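Local coordinates for nitrate reductase (Ulva prolifera, PDB 5YLY), which probably reduces nitrate to nitrite with NADH, the first step of nitrate assimilation, and is represented here by its FAD-containing cytochrome b5 reductase domain, at residues P92-A95 with N96-G100; G121-S124 with Q125-E128; L245-C248 with E249-L252. One frame throughout, in Å; residues are numbered along the deposited sequence.

Contact 1 (P92-A95 with N96-G100)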
ATOM      1  N   PRO A  92       3.153  -5.757  -3.290  1.00 22.61           N
ATOM      2  CA  PRO A  92       4.633  -5.661  -3.299  1.00 21.65           C
ATOM      3  C   PRO A  92       5.098  -4.232  -3.529  1.00 24.50           C
ATOM      4  O   PRO A  92       4.346  -3.403  -4.061  1.00 23.45           O
ATOM      5  CB  PRO A  92       5.037  -6.485  -4.536  1.00 23.03           C
ATOM      6  CG  PRO A  92       3.880  -7.348  -4.813  1.00 29.19           C
ATOM      7  CD  PRO A  92       2.648  -6.620  -4.375  1.00 25.53           C
ATOM      8  N   THR A  93       6.343  -3.935  -3.117  1.00 21.67           N
ATOM      9  CA  THR A  93       6.902  -2.607  -3.355  1.00 21.26           C
ATOM     10  C   THR A  93       7.577  -2.529  -4.729  1.00 24.69           C
ATOM     11  O   THR A  93       8.216  -1.518  -5.061  1.00 23.62           O
ATOM     12  CB  THR A  93       7.846  -2.222  -2.227  1.00 23.14           C
ATOM     13  OG1 THR A  93       8.859  -3.228  -2.107  1.00 22.18           O
ATOM     14  CG2 THR A  93       7.115  -2.042  -0.908  1.00 22.72           C
ATOM     15  N   THR A  94       7.476  -3.609  -5.506  1.00 24.30           N
ATOM     16  CA  THR A  94       7.914  -3.656  -6.898  1.00 24.16           C
ATOM     17  C   THR A  94       6.646  -4.017  -7.684  1.00 28.08           C
ATOM     18  O   THR A  94       5.677  -4.535  -7.105  1.00 27.97           O
ATOM     19  CB  THR A  94       9.031  -4.700  -7.171  1.00 24.76           C
ATOM     20  OG1 THR A  94       8.596  -5.989  -6.737  1.00 23.78           O
ATOM     21  CG2 THR A  94      10.338  -4.353  -6.473  1.00 26.04           C
ATOM     22  N   ALA A  95       6.640  -3.771  -8.982  1.00 27.46           N
ATOM     23  CA  ALA A  95       5.482  -4.177  -9.797  1.00 28.54           C
ATOM     24  C   ALA A  95       5.998  -4.645 -11.180  1.00 32.09           C
ATOM     25  O   ALA A  95       7.110  -5.210 -11.231  1.00 29.31           O
ATOM     26  CB  ALA A  95       4.462  -3.036  -9.880  1.00 29.33           C
ATOM     27  N   ASN A  96       5.270  -4.375 -12.286  1.00 29.84           N
ATOM     28  CA  ASN A  96       5.675  -4.892 -13.605  1.00 29.64           C
ATOM     29  C   ASN A  96       7.021  -4.398 -14.112  1.00 33.20           C
ATOM     30  O   ASN A  96       7.654  -5.096 -14.906  1.00 33.52           O
ATOM     31  CB  ASN A  96       4.590  -4.660 -14.650  1.00 32.85           C
ATOM     32  CG  ASN A  96       3.384  -5.535 -14.427  1.00 43.88           C
ATOM     33  OD1 ASN A  96       3.447  -6.527 -13.700  1.00 32.33           O
ATOM     34  ND2 ASN A  96       2.255  -5.199 -15.065  1.00 32.90           N
ATOM     35  N   GLU A  97       7.481  -3.239 -13.639  1.00 29.91           N
ATOM     36  CA  GLU A  97       8.783  -2.680 -14.043  1.00 31.36           C
ATOM     37  C   GLU A  97       9.976  -3.570 -13.620  1.00 34.78           C
ATOM     38  O   GLU A  97      11.073  -3.425 -14.161  1.00 36.31           O
ATOM     39  CB  GLU A  97       8.958  -1.251 -13.470  1.00 31.69           C
ATOM     40  CG  GLU A  97       9.359  -1.180 -11.985  1.00 32.35           C
ATOM     41  CD  GLU A  97       8.395  -1.785 -10.975  1.00 41.31           C
ATOM     42  OE1 GLU A  97       7.170  -1.726 -11.222  1.00 31.10           O
ATOM     43  OE2 GLU A  97       8.858  -2.303  -9.931  1.00 31.74           O
ATOM     44  N   THR A  98       9.774  -4.431 -12.610  1.00 27.93           N
ATOM     45  CA  THR A  98      10.832  -5.294 -12.075  1.00 26.55           C
ATOM     46  C   THR A  98      10.561  -6.738 -12.508  1.00 32.44           C
ATOM     47  O   THR A  98       9.637  -7.371 -12.001  1.00 31.65           O
ATOM     48  CB  THR A  98      10.850  -5.192 -10.550  1.00 28.03           C
ATOM     49  OG1 THR A  98      11.061  -3.835 -10.177  1.00 28.02           O
ATOM     50  CG2 THR A  98      11.929  -6.071  -9.918  1.00 29.89           C
ATOM     51  N   ARG A  99      11.404  -7.257 -13.387  1.00 30.16           N
ATOM     52  CA  ARG A  99      11.274  -8.627 -13.857  1.00 30.91           C
ATOM     53  C   ARG A  99      12.046  -9.620 -12.977  1.00 32.77           C
ATOM     54  O   ARG A  99      13.072  -9.275 -12.387  1.00 32.09           O
ATOM     55  CB  ARG A  99      11.759  -8.755 -15.314  1.00 34.61           C
ATOM     56  CG  ARG A  99      10.841  -8.053 -16.312  1.00 39.47           C
ATOM     57  CD  ARG A  99      11.364  -8.222 -17.728  1.00 50.76           C
ATOM     58  NE  ARG A  99      10.454  -7.643 -18.716  1.00 62.71           N
ATOM     59  CZ  ARG A  99       9.486  -8.305 -19.345  1.00 72.80           C
ATOM     60  NH1 ARG A  99       8.729  -7.689 -20.242  1.00 66.43           N
ATOM     61  NH2 ARG A  99       9.268  -9.590 -19.085  1.00 48.94           N
ATOM     62  N   GLY A 100      11.542 -10.843 -12.930  1.00 30.61           N
ATOM     63  CA  GLY A 100      12.189 -11.959 -12.273  1.00 28.74           C
ATOM     64  C   GLY A 100      12.023 -12.079 -10.782  1.00 29.52           C
ATOM     65  O   GLY A 100      12.368 -13.121 -10.232  1.00 29.84           O
TER

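Contact 2 (G121-S124 with Q125-E128). With FAD (flavin-adenine dinucleotide), chain C.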
ATOM      1  N   GLY A 121       1.122 -11.425  15.224  1.00 40.87           N
ATOM      2  CA  GLY A 121       0.465 -11.640  13.941  1.00 39.24           C
ATOM      3  C   GLY A 121       0.864 -12.978  13.365  1.00 41.72           C
ATOM      4  O   GLY A 121       2.056 -13.291  13.296  1.00 38.85           O
ATOM      5  N   LYS A 122      -0.135 -13.791  12.966  1.00 37.87           N
ATOM      6  CA  LYS A 122       0.104 -15.145  12.461  1.00 37.44           C
ATOM      7  C   LYS A 122       1.014 -15.225  11.208  1.00 38.13           C
ATOM      8  O   LYS A 122       2.060 -15.872  11.261  1.00 36.08           O
ATOM      9  CB  LYS A 122      -1.236 -15.864  12.224  1.00 40.97           C
ATOM     10  CG  LYS A 122      -1.104 -17.363  11.965  1.00 49.49           C
ATOM     11  CD  LYS A 122      -2.310 -18.155  12.462  1.00 55.50           C
ATOM     12  CE  LYS A 122      -3.579 -17.965  11.660  1.00 69.15           C
ATOM     13  NZ  LYS A 122      -4.739 -18.658  12.302  1.00 73.30           N
ATOM     14  N   PHE A 123       0.601 -14.611  10.093  1.00 33.51           N
ATOM     15  CA  PHE A 123       1.326 -14.710   8.840  1.00 31.48           C
ATOM     16  C   PHE A 123       2.606 -13.872   8.780  1.00 32.00           C
ATOM     17  O   PHE A 123       3.587 -14.344   8.182  1.00 30.06           O
ATOM     18  CB  PHE A 123       0.414 -14.413   7.656  1.00 33.39           C
ATOM     19  CG  PHE A 123       0.929 -15.020   6.373  1.00 34.22           C
ATOM     20  CD1 PHE A 123       1.012 -16.407   6.225  1.00 37.55           C
ATOM     21  CD2 PHE A 123       1.392 -14.210   5.339  1.00 32.37           C
ATOM     22  CE1 PHE A 123       1.525 -16.969   5.052  1.00 38.41           C
ATOM     23  CE2 PHE A 123       1.870 -14.773   4.155  1.00 34.96           C
ATOM     24  CZ  PHE A 123       1.918 -16.150   4.015  1.00 34.73           C
ATOM     25  N   SER A 124       2.635 -12.664   9.394  1.00 29.17           N
ATOM     26  CA  SER A 124       3.894 -11.892   9.386  1.00 27.82           C
ATOM     27  C   SER A 124       5.023 -12.659  10.132  1.00 31.40           C
ATOM     28  O   SER A 124       6.168 -12.623   9.683  1.00 30.01           O
ATOM     29  CB  SER A 124       3.709 -10.474   9.914  1.00 29.47           C
ATOM     30  OG  SER A 124       3.211 -10.479  11.239  1.00 29.48           O
ATOM     31  N   GLN A 125       4.692 -13.420  11.211  1.00 29.00           N
ATOM     32  CA  GLN A 125       5.705 -14.233  11.903  1.00 30.91           C
ATOM     33  C   GLN A 125       6.062 -15.464  11.047  1.00 36.65           C
ATOM     34  O   GLN A 125       7.224 -15.868  11.018  1.00 35.51           O
ATOM     35  CB  GLN A 125       5.259 -14.639  13.319  1.00 33.59           C
ATOM     36  CG  GLN A 125       5.112 -13.462  14.247  1.00 37.61           C
ATOM     37  CD  GLN A 125       4.556 -13.875  15.588  1.00 52.08           C
ATOM     38  OE1 GLN A 125       5.301 -14.133  16.525  1.00 48.32           O
ATOM     39  NE2 GLN A 125       3.235 -13.920  15.721  1.00 42.79           N
ATOM     40  N   ILE A 126       5.078 -16.030  10.301  1.00 34.16           N
ATOM     41  CA  ILE A 126       5.374 -17.148   9.396  1.00 32.93           C
ATOM     42  C   ILE A 126       6.411 -16.683   8.371  1.00 35.34           C
ATOM     43  O   ILE A 126       7.410 -17.370   8.159  1.00 34.52           O
ATOM     44  CB  ILE A 126       4.091 -17.718   8.733  1.00 34.57           C
ATOM     45  CG1 ILE A 126       3.300 -18.566   9.764  1.00 34.74           C
ATOM     46  CG2 ILE A 126       4.431 -18.554   7.478  1.00 34.38           C
ATOM     47  CD1 ILE A 126       1.824 -18.796   9.367  1.00 36.64           C
ATOM     48  N   LEU A 127       6.171 -15.507   7.744  1.00 29.93           N
ATOM     49  CA  LEU A 127       7.092 -14.930   6.769  1.00 27.79           C
ATOM     50  C   LEU A 127       8.458 -14.676   7.402  1.00 29.76           C
ATOM     51  O   LEU A 127       9.464 -15.136   6.872  1.00 27.09           O
ATOM     52  CB  LEU A 127       6.530 -13.624   6.206  1.00 26.98           C
ATOM     53  CG  LEU A 127       5.276 -13.760   5.315  1.00 31.38           C
ATOM     54  CD1 LEU A 127       4.784 -12.359   4.895  1.00 29.92           C
ATOM     55  CD2 LEU A 127       5.589 -14.619   4.061  1.00 33.76           C
ATOM     56  N   GLU A 128       8.490 -14.025   8.575  1.00 28.54           N
ATOM     57  CA  GLU A 128       9.754 -13.738   9.274  1.00 28.60           C
ATOM     58  C   GLU A 128      10.549 -15.021   9.595  1.00 32.53           C
ATOM     59  O   GLU A 128      11.781 -14.993   9.593  1.00 31.43           O
ATOM     60  CB  GLU A 128       9.484 -12.916  10.562  1.00 30.49           C
ATOM     61  CG  GLU A 128      10.745 -12.439  11.297  1.00 36.54           C
ATOM     62  CD  GLU A 128      11.663 -11.491  10.549  1.00 37.83           C
ATOM     63  OE1 GLU A 128      11.248 -10.934   9.508  1.00 29.59           O
ATOM     64  OE2 GLU A 128      12.798 -11.272  11.030  1.00 38.58           O
TER
HETATM   65  PA  FAD C1001      -3.019 -11.314  12.163  1.00 42.98           P
HETATM   66  O1A FAD C1001      -2.791 -12.634  12.799  1.00 44.96           O
HETATM   67  O2A FAD C1001      -4.001 -11.331  11.015  1.00 41.68           O
HETATM   68  O5B FAD C1001      -3.460 -10.269  13.324  1.00 47.99           O
HETATM   69  C5B FAD C1001      -4.543  -9.342  13.090  1.00 53.98           C
HETATM   70  C4B FAD C1001      -4.144  -7.951  13.517  1.00 55.97           C
HETATM   71  O4B FAD C1001      -3.719  -7.939  14.898  1.00 57.23           O
HETATM   72  C3B FAD C1001      -2.975  -7.331  12.767  1.00 56.86           C
HETATM   73  O3B FAD C1001      -3.358  -6.851  11.480  1.00 58.97           O
HETATM   74  C2B FAD C1001      -2.545  -6.216  13.724  1.00 55.99           C
HETATM   75  O2B FAD C1001      -3.283  -5.017  13.524  1.00 58.68           O
HETATM   76  C1B FAD C1001      -2.859  -6.825  15.105  1.00 54.67           C
HETATM   77  N9A FAD C1001      -1.682  -7.263  15.858  1.00 49.00           N
HETATM   78  C8A FAD C1001      -1.307  -8.556  16.118  1.00 49.33           C
HETATM   79  N7A FAD C1001      -0.184  -8.663  16.790  1.00 48.51           N
HETATM   80  C5A FAD C1001       0.213  -7.348  16.976  1.00 46.81           C
HETATM   81  C6A FAD C1001       1.361  -6.775  17.566  1.00 49.30           C
HETATM   82  N6A FAD C1001       2.437  -7.477  17.929  1.00 50.88           N
HETATM   83  N1A FAD C1001       1.433  -5.425  17.621  1.00 51.08           N
HETATM   84  C2A FAD C1001       0.446  -4.703  17.075  1.00 51.03           C
HETATM   85  N3A FAD C1001      -0.654  -5.133  16.446  1.00 49.89           N
HETATM   86  C4A FAD C1001      -0.711  -6.472  16.427  1.00 47.45           C
HETATM   87  N1  FAD C1001       0.978  -5.775   5.285  1.00 26.63           N
HETATM   88  C2  FAD C1001       2.326  -5.554   5.175  1.00 25.22           C
HETATM   89  O2  FAD C1001       3.068  -5.702   6.158  1.00 26.42           O
HETATM   90  N3  FAD C1001       2.865  -5.160   3.939  1.00 24.66           N
HETATM   91  C4  FAD C1001       2.144  -4.954   2.765  1.00 23.99           C
HETATM   92  O4  FAD C1001       2.712  -4.699   1.722  1.00 24.99           O
HETATM   93  C4X FAD C1001       0.704  -5.162   2.902  1.00 25.88           C
HETATM   94  N5  FAD C1001      -0.057  -4.952   1.855  1.00 26.54           N
HETATM   95  C5X FAD C1001      -1.436  -5.114   2.001  1.00 27.03           C
HETATM   96  C6  FAD C1001      -2.264  -4.861   0.898  1.00 28.38           C
HETATM   97  C7  FAD C1001      -3.647  -5.011   0.990  1.00 29.66           C
HETATM   98  C7M FAD C1001      -4.496  -4.695  -0.216  1.00 30.08           C
HETATM   99  C8  FAD C1001      -4.230  -5.423   2.220  1.00 30.89           C
HETATM  100  C8M FAD C1001      -5.726  -5.644   2.344  1.00 29.57           C
HETATM  101  C9  FAD C1001      -3.409  -5.653   3.323  1.00 31.90           C
HETATM  102  C9A FAD C1001      -2.018  -5.509   3.223  1.00 27.63           C
HETATM  103  N10 FAD C1001      -1.146  -5.770   4.327  1.00 26.48           N
HETATM  104  C10 FAD C1001       0.217  -5.585   4.211  1.00 26.78           C
HETATM  105  C1' FAD C1001      -1.637  -6.378   5.577  1.00 25.66           C
HETATM  106  C2' FAD C1001      -1.590  -7.906   5.552  1.00 30.57           C
HETATM  107  O2' FAD C1001      -2.616  -8.430   4.705  1.00 28.23           O
HETATM  108  C3' FAD C1001      -1.735  -8.526   6.942  1.00 31.32           C
HETATM  109  O3' FAD C1001      -2.969  -8.123   7.524  1.00 34.11           O
HETATM  110  C4' FAD C1001      -0.562  -8.244   7.884  1.00 31.84           C
HETATM  111  O4' FAD C1001       0.620  -8.830   7.338  1.00 30.03           O
HETATM  112  C5' FAD C1001      -0.773  -8.769   9.290  1.00 32.87           C
HETATM  113  O5' FAD C1001      -1.210 -10.143   9.213  1.00 32.16           O
HETATM  114  P   FAD C1001      -0.804 -11.219  10.338  1.00 34.96           P
HETATM  115  O1P FAD C1001      -1.256 -12.562   9.909  1.00 33.81           O
HETATM  116  O2P FAD C1001       0.650 -11.067  10.712  1.00 33.65           O
HETATM  117  O3P FAD C1001      -1.661 -10.712  11.575  1.00 36.82           O

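Contact 3 (L245-C248 with E249-L252)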
ATOM      1  N   LEU A 245     -11.634  16.529   9.840  1.00 47.02           N
ATOM      2  CA  LEU A 245     -11.912  17.396   8.687  1.00 46.05           C
ATOM      3  C   LEU A 245     -10.788  18.390   8.416  1.00 48.94           C
ATOM      4  O   LEU A 245     -10.391  18.539   7.265  1.00 47.13           O
ATOM      5  CB  LEU A 245     -13.264  18.132   8.831  1.00 48.00           C
ATOM      6  CG  LEU A 245     -13.695  18.995   7.630  1.00 51.50           C
ATOM      7  CD1 LEU A 245     -13.847  18.170   6.353  1.00 49.65           C
ATOM      8  CD2 LEU A 245     -14.971  19.772   7.933  1.00 54.03           C
ATOM      9  N   ASP A 246     -10.286  19.070   9.475  1.00 47.48           N
ATOM     10  CA  ASP A 246      -9.195  20.053   9.378  1.00 47.31           C
ATOM     11  C   ASP A 246      -7.946  19.425   8.763  1.00 45.93           C
ATOM     12  O   ASP A 246      -7.345  20.013   7.872  1.00 44.30           O
ATOM     13  CB  ASP A 246      -8.848  20.634  10.759  1.00 51.48           C
ATOM     14  CG  ASP A 246      -8.693  22.138  10.764  1.00 73.66           C
ATOM     15  OD1 ASP A 246      -7.786  22.644  10.061  1.00 74.32           O
ATOM     16  OD2 ASP A 246      -9.513  22.815  11.430  1.00 83.03           O
ATOM     17  N   MET A 247      -7.575  18.223   9.220  1.00 41.06           N
ATOM     18  CA  MET A 247      -6.417  17.527   8.688  1.00 38.28           C
ATOM     19  C   MET A 247      -6.612  17.161   7.215  1.00 41.71           C
ATOM     20  O   MET A 247      -5.677  17.326   6.418  1.00 39.03           O
ATOM     21  CB  MET A 247      -6.098  16.290   9.513  1.00 39.17           C
ATOM     22  CG  MET A 247      -4.709  15.740   9.240  1.00 38.81           C
ATOM     23  SD  MET A 247      -4.450  14.209  10.171  1.00 41.88           S
ATOM     24  CE  MET A 247      -4.700  14.781  11.855  1.00 40.83           C
ATOM     25  N   CYS A 248      -7.829  16.680   6.850  1.00 38.11           N
ATOM     26  CA  CYS A 248      -8.136  16.334   5.453  1.00 36.53           C
ATOM     27  C   CYS A 248      -8.095  17.586   4.574  1.00 38.55           C
ATOM     28  O   CYS A 248      -7.605  17.514   3.453  1.00 38.13           O
ATOM     29  CB  CYS A 248      -9.486  15.626   5.349  1.00 37.27           C
ATOM     30  SG  CYS A 248      -9.514  13.967   6.082  1.00 40.02           S
ATOM     31  N   GLU A 249      -8.598  18.736   5.078  1.00 37.55           N
ATOM     32  CA  GLU A 249      -8.584  19.980   4.296  1.00 38.18           C
ATOM     33  C   GLU A 249      -7.163  20.513   4.109  1.00 40.55           C
ATOM     34  O   GLU A 249      -6.857  21.097   3.071  1.00 39.00           O
ATOM     35  CB  GLU A 249      -9.506  21.050   4.916  1.00 41.12           C
ATOM     36  CG  GLU A 249     -10.982  20.718   4.760  1.00 51.63           C
ATOM     37  CD  GLU A 249     -11.980  21.603   5.490  1.00 67.84           C
ATOM     38  OE1 GLU A 249     -11.603  22.237   6.507  1.00 51.92           O
ATOM     39  OE2 GLU A 249     -13.159  21.623   5.065  1.00 58.35           O
ATOM     40  N   ARG A 250      -6.306  20.341   5.118  1.00 38.80           N
ATOM     41  CA  ARG A 250      -4.915  20.799   5.003  1.00 38.80           C
ATOM     42  C   ARG A 250      -4.085  19.920   4.064  1.00 39.93           C
ATOM     43  O   ARG A 250      -3.299  20.433   3.277  1.00 40.20           O
ATOM     44  CB  ARG A 250      -4.234  20.890   6.384  1.00 41.65           C
ATOM     45  CG  ARG A 250      -4.786  22.047   7.241  1.00 58.53           C
ATOM     46  CD  ARG A 250      -4.041  22.247   8.554  1.00 72.19           C
ATOM     47  NE  ARG A 250      -4.397  21.244   9.564  1.00 81.96           N
ATOM     48  CZ  ARG A 250      -3.643  20.195   9.884  1.00 88.59           C
ATOM     49  NH1 ARG A 250      -2.483  19.994   9.274  1.00 69.36           N
ATOM     50  NH2 ARG A 250      -4.046  19.340  10.819  1.00 69.04           N
ATOM     51  N   ALA A 251      -4.264  18.605   4.145  1.00 33.06           N
ATOM     52  CA  ALA A 251      -3.475  17.616   3.415  1.00 30.18           C
ATOM     53  C   ALA A 251      -3.975  17.199   2.062  1.00 31.32           C
ATOM     54  O   ALA A 251      -3.165  16.728   1.265  1.00 29.69           O
ATOM     55  CB  ALA A 251      -3.335  16.367   4.287  1.00 29.68           C
ATOM     56  N   LEU A 252      -5.294  17.284   1.805  1.00 31.27           N
ATOM     57  CA  LEU A 252      -5.864  16.726   0.576  1.00 30.62           C
ATOM     58  C   LEU A 252      -6.573  17.701  -0.342  1.00 34.94           C
ATOM     59  O   LEU A 252      -6.929  18.803   0.070  1.00 36.46           O
ATOM     60  CB  LEU A 252      -6.849  15.591   0.982  1.00 30.61           C
ATOM     61  CG  LEU A 252      -6.295  14.492   1.933  1.00 31.80           C
ATOM     62  CD1 LEU A 252      -7.404  13.589   2.385  1.00 32.13           C
ATOM     63  CD2 LEU A 252      -5.150  13.658   1.238  1.00 29.34           C
TER

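Contact 1 (P92-A95 with N96-G100)
The carboxylate of E97 curls back over the chain to receive the amide of A95, and that hydrogen bond is short and nearly straight: A95 N to E97 OE2 is 2.8 Å, with 170° at the hydrogen. The N-H arrives on the syn side of OE2, close to the carboxylate plane. A second donor uses the same oxygen, since the hydroxyl OG1 of T98 lies 2.7 Å from E97 OE2 and approaches from above that plane. Two bonds thus grip one oxygen. The fold-back depends on torsion: CG of E97 stands between the backbone N and the carbonyl carbon (chi1 79°), and a further bend at chi2 brings the acid round. Glutamate suits the place because its chain is long enough to make this return.

Backbone bonding comes from a type I beta turn running from A95 to T98, closed by T98 N to A95 O at 3.1 Å. The turn lies on the surface, in the loop between strands 85-90 and 101-107 of the antiparallel barrel of the FAD-binding domain.

Van der Waals contact joins the two threonines, whose side chains cross at about a right angle. CB of T94 sits 3.7 Å from T98 OG1, and the methyls T94 CG2 and T98 CG2 meet at 4.2 Å. The small CB of A95 fits beside E97 OE1, 3.3 Å away. Outside the turn, T94 OG1 bonds to the backbone N of D103 on strand 101-107, while OD1 of N96 takes the amides of G63 and L64.

Contact 2 (G121-S124 with Q125-E128)
F123 lies against I126 and L127, one turn further along helix 122-129, and its side chain leads from the cofactor to strands 69-75 and 85-90. CB is 3.4 Å from O1P of FAD. Beyond it CG is anti to the backbone N (chi1 -157°), which carries the ring forward along the helix, toward I126 and L127. Of the ring atoms, CD1 meets the I126 methyl CD1 at 4.0 Å and CE1 approaches I126 CG2, while CD2 touches L127 CD1 and CE2 reaches L127 CD2 at 3.7 Å; I126 CD1 and L127 CD2 both come in obliquely. The tip, CZ, still feels the latter methyl. I72, V86 and Y90 of the barrel strands also touch this phenylalanine, an apolar plate fit for the joint between helix and sheet.

The helix start is a pyrophosphate site, as in the ferredoxin reductase-like flavoproteins. Three successive amides point at it: K122 N bonds FAD O1A, F123 N bonds O1P at 2.8 Å, and S124 N bonds O2P. S124 OG gives O2P a second bond, 2.7 Å long. The helix dipole would probably favour these phosphate charges. Glycine suits the N-cap, because a side chain on G121 would run into O2P.

Q125 reaches back to the same cap: NE2 donates to G121 O at 2.8 Å, from well above the carbonyl plane, and also bonds E119 O.

Contact 3 (L245-C248 with E249-L252)
Helix 245-251 is held by four consecutive i to i+4 bonds, the amides of E249, R250, A251 and L252 returning to the carbonyls of L245, D246, M247 and C248. The last, L252 N to C248 O at 2.8 Å, is the most bent (142° at the hydrogen), as L252 already leaves helical geometry.

Along the first turn, the branch of L245 lies beside the carboxylate of E249: CG and CD1 are each 3.7 Å from E249 OE2, the two side chains crossing at a slant. CG of L245 is anti to its own N (chi1 -176°), which carries the branched end, CG and its methyls, forward beside that acid. With an alanine here, the E249 carboxylate would probably lose its apolar flank and be left to its partner R254, with a gap toward N277 and M281. The bond to R254 is a salt bridge made by OE2.

D246 and R250 form a long salt bridge, OD1 to NE 3.7 Å, with OD1 in the guanidinium plane at its edge and the two planes 36° apart. One face of the guanidinium rests on M247 CA, 4.0 Å from R250 CZ, while NH2 bonds S239 OG.

Apolar residues join this helix of the Rossmann-like NAD-binding domain to its neighbours. M247, A251 and L252 touch L197 of strand 193-200; C248 and L252 also meet helix 267-280, at N277 and L278, and C248 CB meets L252 CD1 at 4.2 Å. The small A251 is consistent with close approach to L197 and H226.

So long an ion pair probably adds little by itself; backbone bonding and the buried apolar residues appear to carry this short helix, with R250 also tied to S239 and E249 to R254.

How the contacts relate
Contact 1 is a surface contact, whereas contacts 2 and 3 are partly buried. Contacts 1 and 2 share the FAD-binding domain, with centres about 22 Å apart; contact 3 belongs to the NAD-binding domain, on the opposite side of the chain's centre, and none of the three touches another. Place governs chemistry. The exposed turn relies on a carboxylate bonded to its own chain. Helix 122-129 turns amides toward phosphates at its start and an aromatic group against two strands. Helix 245-251, away from the flavin, sets apolar residues against a parallel sheet and a neighbouring helix, and spends charged ones on salt bridges. Both helices use regular backbone bonding, but only contact 2 meets the cofactor directly.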